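Local coordinates for F5/8 type C domain protein (PDB 4ZRX), which is a putative alpha-L-fucosidase that probably hydrolyses fucosides with a TIM-barrel domain and carries an F5/8 type C domain of a kind that often binds carbohydrate, at residues A[488-502]-A[549-563]. Residues are numbered along the deposited sequence; the frame is centred on the assembly and turned at random.
Sequences LTIDLGKTVTLSSFT and TVAFSQKVQARFIKL. With EDO (1,2-ethanediol), chain E.
The R559 guanidinium carries G493 O over the centre of one face, 3.5 Å above its plane, with K494 N offset toward the rim, and meets the D491 carboxylate at its edge. The F552 ring takes S500 CA over one face in a CH-pi contact, 3.9 Å from CA to the ring centroid, and has L498 O at its edge; its own CZ sits at the edge of the F501 ring. These groups lie at and just beyond the corners of an F5/8 type C beta-sandwich, in which two chain segments run antiparallel and turn together from one sheet into the other. Strands 488-492 and 560-563 pair on one side of the bend, 495-498 and 555-558 on the other, with N-to-C directions 163° and 160° apart.

At the first corner R559 grips D491 side-on: NE gives OD1 a nearly straight bond of 2.7 Å, while NH2 reaches OD2 on its syn lone pair at 3.3 Å. G493 N closes an Asx turn onto OD1 from the opposite face of the carboxylate. R559 starts with CG anti to N (chi1 169°) and bends at chi2, which turns one guanidinium face to the G493-K494 backbone. A leucine here would probably leave the D491 carboxylate without its countercharge and G493 O without the flat group against it. F560, which with R559 forms a classic beta bulge against S523, sets ring CE2 against D491 CB, with OD1 over one face.

Inside, L492 CD1 and L498 CD1 converge on I561 CG2, whose chain F520 of strand 517-523 also touches. F501, stacked on F520, presses CE1 on V550 CB (3.6 Å) and CZ on L563 CD1. Beyond it, the T502 and T549 hydroxyls share a hydrogen bond, OG1 to OG1, of 2.6 Å.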
ATOM      1  N   LEU A 488      -0.646  -7.550 -38.140  1.00 35.23           N
ATOM      2  CA  LEU A 488      -0.667  -6.295 -37.422  1.00 34.94           C
ATOM      3  C   LEU A 488      -0.230  -5.162 -38.350  1.00 33.91           C
ATOM      4  O   LEU A 488       0.885  -5.191 -38.846  1.00 33.77           O
ATOM      5  CB  LEU A 488       0.267  -6.377 -36.217  1.00 33.40           C
ATOM      6  CG  LEU A 488       0.263  -5.111 -35.379  1.00 34.64           C
ATOM      7  CD1 LEU A 488      -1.135  -4.752 -34.774  1.00 35.19           C
ATOM      8  CD2 LEU A 488       1.262  -5.373 -34.271  1.00 34.40           C
ATOM      9  N   THR A 489      -1.126  -4.204 -38.589  1.00 34.26           N
ATOM     10  CA  THR A 489      -0.865  -3.057 -39.432  1.00 34.34           C
ATOM     11  C   THR A 489      -1.224  -1.783 -38.681  1.00 35.56           C
ATOM     12  O   THR A 489      -2.320  -1.668 -38.087  1.00 36.35           O
ATOM     13  CB  THR A 489      -1.681  -3.191 -40.783  1.00 35.79           C
ATOM     14  OG1 THR A 489      -1.463  -4.477 -41.393  1.00 34.97           O
ATOM     15  CG2 THR A 489      -1.315  -2.096 -41.781  1.00 36.30           C
ATOM     16  N   ILE A 490      -0.308  -0.831 -38.701  1.00 34.98           N
ATOM     17  CA  ILE A 490      -0.358   0.322 -37.817  1.00 35.65           C
ATOM     18  C   ILE A 490      -0.071   1.609 -38.601  1.00 36.51           C
ATOM     19  O   ILE A 490       0.908   1.700 -39.323  1.00 35.79           O
ATOM     20  CB  ILE A 490       0.694   0.212 -36.666  1.00 34.28           C
ATOM     21  CG1 ILE A 490       0.445  -1.023 -35.788  1.00 34.14           C
ATOM     22  CG2 ILE A 490       0.715   1.500 -35.816  1.00 35.51           C
ATOM     23  CD1 ILE A 490       1.681  -1.442 -34.943  1.00 33.46           C
ATOM     24  N   ASP A 491      -0.953   2.586 -38.433  1.00 38.15           N
ATOM     25  CA  ASP A 491      -0.754   3.935 -38.899  1.00 39.50           C
ATOM     26  C   ASP A 491      -0.075   4.677 -37.754  1.00 40.80           C
ATOM     27  O   ASP A 491      -0.686   4.866 -36.694  1.00 41.55           O
ATOM     28  CB  ASP A 491      -2.142   4.543 -39.235  1.00 41.69           C
ATOM     29  CG  ASP A 491      -2.086   6.004 -39.634  1.00 44.00           C
ATOM     30  OD1 ASP A 491      -1.038   6.663 -39.483  1.00 44.36           O
ATOM     31  OD2 ASP A 491      -3.126   6.527 -40.100  1.00 47.27           O
ATOM     32  N   LEU A 492       1.152   5.116 -37.956  1.00 40.38           N
ATOM     33  CA  LEU A 492       1.890   5.792 -36.878  1.00 41.16           C
ATOM     34  C   LEU A 492       1.443   7.230 -36.598  1.00 44.29           C
ATOM     35  O   LEU A 492       1.876   7.811 -35.604  1.00 44.36           O
ATOM     36  CB  LEU A 492       3.390   5.774 -37.180  1.00 39.92           C
ATOM     37  CG  LEU A 492       4.020   4.375 -37.308  1.00 38.45           C
ATOM     38  CD1 LEU A 492       5.465   4.502 -37.803  1.00 38.18           C
ATOM     39  CD2 LEU A 492       3.961   3.612 -36.014  1.00 37.74           C
ATOM     40  N   GLY A 493       0.628   7.813 -37.489  1.00 45.71           N
ATOM     41  CA  GLY A 493      -0.039   9.091 -37.216  1.00 48.83           C
ATOM     42  C   GLY A 493       0.608  10.271 -37.918  1.00 51.25           C
ATOM     43  O   GLY A 493      -0.032  11.314 -38.072  1.00 53.58           O
ATOM     44  N   LYS A 494       1.880  10.127 -38.311  1.00 49.64           N
ATOM     45  CA  LYS A 494       2.541  11.083 -39.213  1.00 50.87           C
ATOM     46  C   LYS A 494       3.671  10.374 -39.939  1.00 48.86           C
ATOM     47  O   LYS A 494       4.045   9.255 -39.574  1.00 45.67           O
ATOM     48  CB  LYS A 494       3.095  12.299 -38.451  1.00 52.96           C
ATOM     49  CG  LYS A 494       3.985  11.938 -37.230  1.00 53.16           C
ATOM     50  CD  LYS A 494       4.686  13.168 -36.661  1.00 54.89           C
ATOM     51  CE  LYS A 494       5.881  12.758 -35.835  1.00 54.46           C
ATOM     52  NZ  LYS A 494       6.192  13.706 -34.751  1.00 55.69           N
ATOM     53  N   THR A 495       4.213  11.041 -40.964  1.00 49.45           N
ATOM     54  CA  THR A 495       5.415  10.579 -41.646  1.00 49.02           C
ATOM     55  C   THR A 495       6.639  10.714 -40.755  1.00 48.42           C
ATOM     56  O   THR A 495       6.938  11.811 -40.269  1.00 50.41           O
ATOM     57  CB  THR A 495       5.685  11.433 -42.917  1.00 51.92           C
ATOM     58  OG1 THR A 495       4.605  11.256 -43.822  1.00 52.45           O
ATOM     59  CG2 THR A 495       7.007  11.032 -43.580  1.00 52.04           C
ATOM     60  N   VAL A 496       7.351   9.612 -40.546  1.00 46.24           N
ATOM     61  CA  VAL A 496       8.618   9.653 -39.825  1.00 45.43           C
ATOM     62  C   VAL A 496       9.710   8.908 -40.566  1.00 44.73           C
ATOM     63  O   VAL A 496       9.437   8.152 -41.498  1.00 43.13           O
ATOM     64  CB  VAL A 496       8.475   9.040 -38.406  1.00 44.08           C
ATOM     65  CG1 VAL A 496       7.574   9.946 -37.570  1.00 44.57           C
ATOM     66  CG2 VAL A 496       7.954   7.564 -38.457  1.00 41.92           C
ATOM     67  N   THR A 497      10.941   9.115 -40.111  1.00 44.69           N
ATOM     68  CA  THR A 497      12.056   8.312 -40.546  1.00 44.39           C
ATOM     69  C   THR A 497      12.486   7.421 -39.399  1.00 42.72           C
ATOM     70  O   THR A 497      12.798   7.909 -38.306  1.00 42.95           O
ATOM     71  CB  THR A 497      13.172   9.191 -41.018  1.00 47.76           C
ATOM     72  OG1 THR A 497      12.648  10.048 -42.042  1.00 48.74           O
ATOM     73  CG2 THR A 497      14.320   8.364 -41.591  1.00 48.59           C
ATOM     74  N   LEU A 498      12.517   6.118 -39.670  1.00 40.79           N
ATOM     75  CA  LEU A 498      12.832   5.094 -38.668  1.00 39.86           C
ATOM     76  C   LEU A 498      14.280   4.572 -38.747  1.00 39.90           C
ATOM     77  O   LEU A 498      14.790   4.344 -39.837  1.00 40.74           O
ATOM     78  CB  LEU A 498      11.888   3.916 -38.835  1.00 38.87           C
ATOM     79  CG  LEU A 498      10.382   4.185 -38.793  1.00 39.25           C
ATOM     80  CD1 LEU A 498       9.673   2.855 -38.846  1.00 38.94           C
ATOM     81  CD2 LEU A 498       9.949   5.007 -37.588  1.00 40.13           C
ATOM     82  N   SER A 499      14.943   4.391 -37.600  1.00 37.92           N
ATOM     83  CA  SER A 499      16.216   3.641 -37.536  1.00 37.60           C
ATOM     84  C   SER A 499      16.037   2.159 -37.134  1.00 36.00           C
ATOM     85  O   SER A 499      16.953   1.355 -37.244  1.00 34.43           O
ATOM     86  CB  SER A 499      17.206   4.339 -36.584  1.00 40.64           C
ATOM     87  OG  SER A 499      16.634   4.528 -35.295  1.00 40.69           O
ATOM     88  N   SER A 500      14.872   1.800 -36.615  1.00 33.90           N
ATOM     89  CA  SER A 500      14.648   0.429 -36.133  1.00 33.35           C
ATOM     90  C   SER A 500      13.186   0.262 -35.780  1.00 32.86           C
ATOM     91  O   SER A 500      12.459   1.276 -35.628  1.00 32.19           O
ATOM     92  CB  SER A 500      15.494   0.127 -34.878  1.00 33.53           C
ATOM     93  OG  SER A 500      15.029   0.871 -33.735  1.00 34.35           O
ATOM     94  N   PHE A 501      12.758  -1.004 -35.685  1.00 31.48           N
ATOM     95  CA  PHE A 501      11.562  -1.372 -34.949  1.00 30.34           C
ATOM     96  C   PHE A 501      11.982  -2.404 -33.915  1.00 29.02           C
ATOM     97  O   PHE A 501      13.030  -3.051 -34.025  1.00 28.40           O
ATOM     98  CB  PHE A 501      10.402  -1.885 -35.819  1.00 30.35           C
ATOM     99  CG  PHE A 501      10.441  -3.369 -36.145  1.00 29.61           C
ATOM    100  CD1 PHE A 501      11.279  -3.857 -37.139  1.00 30.49           C
ATOM    101  CD2 PHE A 501       9.635  -4.256 -35.496  1.00 29.46           C
ATOM    102  CE1 PHE A 501      11.320  -5.188 -37.466  1.00 29.64           C
ATOM    103  CE2 PHE A 501       9.675  -5.623 -35.828  1.00 29.38           C
ATOM    104  CZ  PHE A 501      10.532  -6.066 -36.833  1.00 30.58           C
ATOM    105  N   THR A 502      11.156  -2.531 -32.893  1.00 26.79           N
ATOM    106  CA  THR A 502      11.403  -3.496 -31.834  1.00 27.16           C
ATOM    107  C   THR A 502      10.152  -4.351 -31.665  1.00 26.45           C
ATOM    108  O   THR A 502       8.994  -3.854 -31.809  1.00 26.16           O
ATOM    109  CB  THR A 502      11.702  -2.738 -30.564  1.00 27.75           C
ATOM    110  OG1 THR A 502      12.968  -2.092 -30.740  1.00 28.35           O
ATOM    111  CG2 THR A 502      11.753  -3.652 -29.329  1.00 28.78           C
ATOM    112  N   THR A 549      15.334  -5.376 -30.805  1.00 30.95           N
ATOM    113  CA  THR A 549      15.362  -4.200 -31.667  1.00 31.51           C
ATOM    114  C   THR A 549      16.045  -4.586 -32.972  1.00 31.84           C
ATOM    115  O   THR A 549      17.123  -5.179 -32.957  1.00 32.09           O
ATOM    116  CB  THR A 549      16.069  -3.037 -30.913  1.00 32.45           C
ATOM    117  OG1 THR A 549      15.278  -2.656 -29.764  1.00 30.62           O
ATOM    118  CG2 THR A 549      16.276  -1.828 -31.840  1.00 32.77           C
ATOM    119  N   VAL A 550      15.349  -4.374 -34.090  1.00 31.08           N
ATOM    120  CA  VAL A 550      15.887  -4.701 -35.439  1.00 33.25           C
ATOM    121  C   VAL A 550      16.381  -3.412 -36.011  1.00 33.31           C
ATOM    122  O   VAL A 550      15.570  -2.543 -36.333  1.00 32.59           O
ATOM    123  CB  VAL A 550      14.778  -5.292 -36.325  1.00 33.08           C
ATOM    124  CG1 VAL A 550      15.266  -5.513 -37.751  1.00 35.36           C
ATOM    125  CG2 VAL A 550      14.309  -6.606 -35.651  1.00 33.64           C
ATOM    126  N   ALA A 551      17.708  -3.284 -36.096  1.00 33.48           N
ATOM    127  CA  ALA A 551      18.356  -2.083 -36.548  1.00 34.75           C
ATOM    128  C   ALA A 551      18.290  -2.168 -38.081  1.00 35.37           C
ATOM    129  O   ALA A 551      18.657  -3.192 -38.665  1.00 37.29           O
ATOM    130  CB  ALA A 551      19.802  -2.021 -36.062  1.00 36.04           C
ATOM    131  N   PHE A 552      17.806  -1.115 -38.706  1.00 35.28           N
ATOM    132  CA  PHE A 552      17.751  -1.076 -40.189  1.00 36.03           C
ATOM    133  C   PHE A 552      19.113  -0.687 -40.761  1.00 37.17           C
ATOM    134  O   PHE A 552      19.818   0.147 -40.183  1.00 36.68           O
ATOM    135  CB  PHE A 552      16.654  -0.099 -40.637  1.00 35.88           C
ATOM    136  CG  PHE A 552      15.256  -0.468 -40.143  1.00 34.55           C
ATOM    137  CD1 PHE A 552      14.872  -1.794 -39.947  1.00 33.57           C
ATOM    138  CD2 PHE A 552      14.320   0.527 -39.910  1.00 35.12           C
ATOM    139  CE1 PHE A 552      13.594  -2.111 -39.535  1.00 32.77           C
ATOM    140  CE2 PHE A 552      13.051   0.208 -39.486  1.00 33.96           C
ATOM    141  CZ  PHE A 552      12.691  -1.127 -39.307  1.00 33.09           C
ATOM    142  N   SER A 553      19.464  -1.286 -41.899  1.00 38.26           N
ATOM    143  CA  SER A 553      20.647  -0.866 -42.688  1.00 41.02           C
ATOM    144  C   SER A 553      20.569   0.565 -43.217  1.00 41.42           C
ATOM    145  O   SER A 553      21.589   1.237 -43.351  1.00 42.38           O
ATOM    146  CB  SER A 553      20.826  -1.790 -43.879  1.00 42.28           C
ATOM    147  OG  SER A 553      21.036  -3.109 -43.409  1.00 44.21           O
ATOM    148  N   GLN A 554      19.353   1.010 -43.519  1.00 40.18           N
ATOM    149  CA  GLN A 554      19.102   2.330 -44.086  1.00 41.29           C
ATOM    150  C   GLN A 554      18.015   2.997 -43.280  1.00 42.16           C
ATOM    151  O   GLN A 554      17.162   2.319 -42.690  1.00 40.38           O
ATOM    152  CB  GLN A 554      18.623   2.213 -45.560  1.00 40.99           C
ATOM    153  CG  GLN A 554      19.557   1.423 -46.460  1.00 41.09           C
ATOM    154  CD  GLN A 554      20.891   2.122 -46.626  1.00 41.95           C
ATOM    155  OE1 GLN A 554      20.973   3.355 -46.566  1.00 43.71           O
ATOM    156  NE2 GLN A 554      21.929   1.357 -46.845  1.00 41.67           N
ATOM    157  N   LYS A 555      18.029   4.324 -43.301  1.00 45.14           N
ATOM    158  CA  LYS A 555      16.938   5.117 -42.754  1.00 46.30           C
ATOM    159  C   LYS A 555      15.678   4.792 -43.560  1.00 45.04           C
ATOM    160  O   LYS A 555      15.723   4.720 -44.777  1.00 44.18           O
ATOM    161  CB  LYS A 555      17.303   6.590 -42.816  1.00 51.32           C
ATOM    162  CG  LYS A 555      18.603   6.917 -42.011  1.00 54.92           C
ATOM    163  CD  LYS A 555      18.916   8.411 -41.962  1.00 58.87           C
ATOM    164  CE  LYS A 555      18.998   9.004 -43.344  1.00 61.73           C
ATOM    165  NZ  LYS A 555      19.596  10.358 -43.276  1.00 66.34           N
ATOM    166  N   VAL A 556      14.564   4.536 -42.881  1.00 44.09           N
ATOM    167  CA  VAL A 556      13.366   4.021 -43.531  1.00 44.01           C
ATOM    168  C   VAL A 556      12.219   5.022 -43.330  1.00 45.41           C
ATOM    169  O   VAL A 556      11.779   5.245 -42.197  1.00 41.46           O
ATOM    170  CB  VAL A 556      13.010   2.660 -42.914  1.00 43.93           C
ATOM    171  CG1 VAL A 556      11.625   2.153 -43.350  1.00 45.58           C
ATOM    172  CG2 VAL A 556      14.069   1.642 -43.227  1.00 43.64           C
ATOM    173  N   GLN A 557      11.727   5.616 -44.411  1.00 45.09           N
ATOM    174  CA  GLN A 557      10.612   6.542 -44.302  1.00 47.17           C
ATOM    175  C   GLN A 557       9.305   5.736 -44.207  1.00 44.60           C
ATOM    176  O   GLN A 557       9.126   4.720 -44.904  1.00 42.65           O
ATOM    177  CB  GLN A 557      10.598   7.528 -45.457  1.00 51.30           C
ATOM    178  CG  GLN A 557       9.931   8.864 -45.083  1.00 55.40           C
ATOM    179  CD  GLN A 557      10.123   9.929 -46.168  1.00 60.08           C
ATOM    180  OE1 GLN A 557      11.147   9.954 -46.841  1.00 65.01           O
ATOM    181  NE2 GLN A 557       9.144  10.809 -46.331  1.00 61.94           N
ATOM    182  N   ALA A 558       8.413   6.159 -43.308  1.00 42.17           N
ATOM    183  CA  ALA A 558       7.179   5.428 -43.106  1.00 42.35           C
ATOM    184  C   ALA A 558       6.062   6.267 -42.467  1.00 43.23           C
ATOM    185  O   ALA A 558       6.312   7.189 -41.680  1.00 43.48           O
ATOM    186  CB  ALA A 558       7.430   4.163 -42.281  1.00 41.71           C
ATOM    187  N   ARG A 559       4.842   5.949 -42.878  1.00 43.46           N
ATOM    188  CA  ARG A 559       3.613   6.434 -42.251  1.00 45.72           C
ATOM    189  C   ARG A 559       2.899   5.255 -41.619  1.00 42.97           C
ATOM    190  O   ARG A 559       2.372   5.380 -40.504  1.00 43.56           O
ATOM    191  CB  ARG A 559       2.716   7.120 -43.284  1.00 49.62           C
ATOM    192  CG  ARG A 559       1.268   7.453 -42.843  1.00 52.53           C
ATOM    193  CD  ARG A 559       1.254   8.424 -41.710  1.00 55.46           C
ATOM    194  NE  ARG A 559      -0.078   8.549 -41.119  1.00 57.06           N
ATOM    195  CZ  ARG A 559      -0.856   9.627 -41.187  1.00 60.22           C
ATOM    196  NH1 ARG A 559      -0.472  10.741 -41.817  1.00 61.60           N
ATOM    197  NH2 ARG A 559      -2.037   9.597 -40.581  1.00 62.34           N
ATOM    198  N   PHE A 560       2.849   4.137 -42.351  1.00 39.46           N
ATOM    199  CA  PHE A 560       2.226   2.898 -41.899  1.00 37.92           C
ATOM    200  C   PHE A 560       3.312   1.845 -41.779  1.00 35.31           C
ATOM    201  O   PHE A 560       4.275   1.874 -42.527  1.00 35.33           O
ATOM    202  CB  PHE A 560       1.157   2.391 -42.887  1.00 38.58           C
ATOM    203  CG  PHE A 560      -0.007   3.355 -43.104  1.00 40.68           C
ATOM    204  CD1 PHE A 560       0.117   4.432 -43.992  1.00 41.35           C
ATOM    205  CD2 PHE A 560      -1.241   3.143 -42.482  1.00 41.38           C
ATOM    206  CE1 PHE A 560      -0.966   5.329 -44.216  1.00 42.74           C
ATOM    207  CE2 PHE A 560      -2.335   4.024 -42.715  1.00 42.63           C
ATOM    208  CZ  PHE A 560      -2.187   5.117 -43.582  1.00 43.69           C
ATOM    209  N   ILE A 561       3.162   0.922 -40.829  1.00 33.79           N
ATOM    210  CA  ILE A 561       4.058  -0.226 -40.733  1.00 32.41           C
ATOM    211  C   ILE A 561       3.210  -1.456 -40.655  1.00 31.25           C
ATOM    212  O   ILE A 561       2.057  -1.394 -40.255  1.00 30.87           O
ATOM    213  CB  ILE A 561       5.033  -0.163 -39.533  1.00 32.37           C
ATOM    214  CG1 ILE A 561       4.271  -0.155 -38.184  1.00 33.01           C
ATOM    215  CG2 ILE A 561       5.903   1.082 -39.658  1.00 33.49           C
ATOM    216  CD1 ILE A 561       5.223  -0.048 -36.964  1.00 32.24           C
ATOM    217  N   LYS A 562       3.797  -2.578 -41.004  1.00 30.25           N
ATOM    218  CA  LYS A 562       3.112  -3.867 -41.008  1.00 30.65           C
ATOM    219  C   LYS A 562       4.096  -4.963 -40.653  1.00 31.24           C
ATOM    220  O   LYS A 562       5.195  -5.019 -41.212  1.00 32.15           O
ATOM    221  CB  LYS A 562       2.477  -4.155 -42.395  1.00 31.44           C
ATOM    222  CG  LYS A 562       1.878  -5.555 -42.547  1.00 31.94           C
ATOM    223  CD  LYS A 562       1.089  -5.739 -43.846  1.00 33.96           C
ATOM    224  CE  LYS A 562       2.004  -5.715 -45.037  1.00 34.04           C
ATOM    225  NZ  LYS A 562       1.322  -6.052 -46.308  1.00 35.72           N
ATOM    226  N   LEU A 563       3.707  -5.850 -39.744  1.00 31.99           N
ATOM    227  CA  LEU A 563       4.520  -7.021 -39.401  1.00 32.47           C
ATOM    228  C   LEU A 563       3.752  -8.275 -39.757  1.00 33.62           C
ATOM    229  O   LEU A 563       2.670  -8.490 -39.196  1.00 35.88           O
ATOM    230  CB  LEU A 563       4.894  -7.035 -37.900  1.00 32.05           C
ATOM    231  CG  LEU A 563       5.867  -8.145 -37.462  1.00 33.00           C
ATOM    232  CD1 LEU A 563       7.311  -7.869 -37.925  1.00 32.39           C
ATOM    233  CD2 LEU A 563       5.854  -8.385 -35.944  1.00 33.71           C
TER
HETATM  234  C1  EDO E 704       1.383 -11.045 -37.034  1.00 39.08           C
HETATM  235  O1  EDO E 704       1.076  -9.682 -37.347  1.00 37.96           O
HETATM  236  C2  EDO E 704       0.702 -12.014 -37.996  1.00 39.09           C
HETATM  237  O2  EDO E 704       1.186 -11.774 -39.319  1.00 40.58           O
HETATM  238  O   HOH W   1      19.360   1.689 -38.152  1.00 44.37           O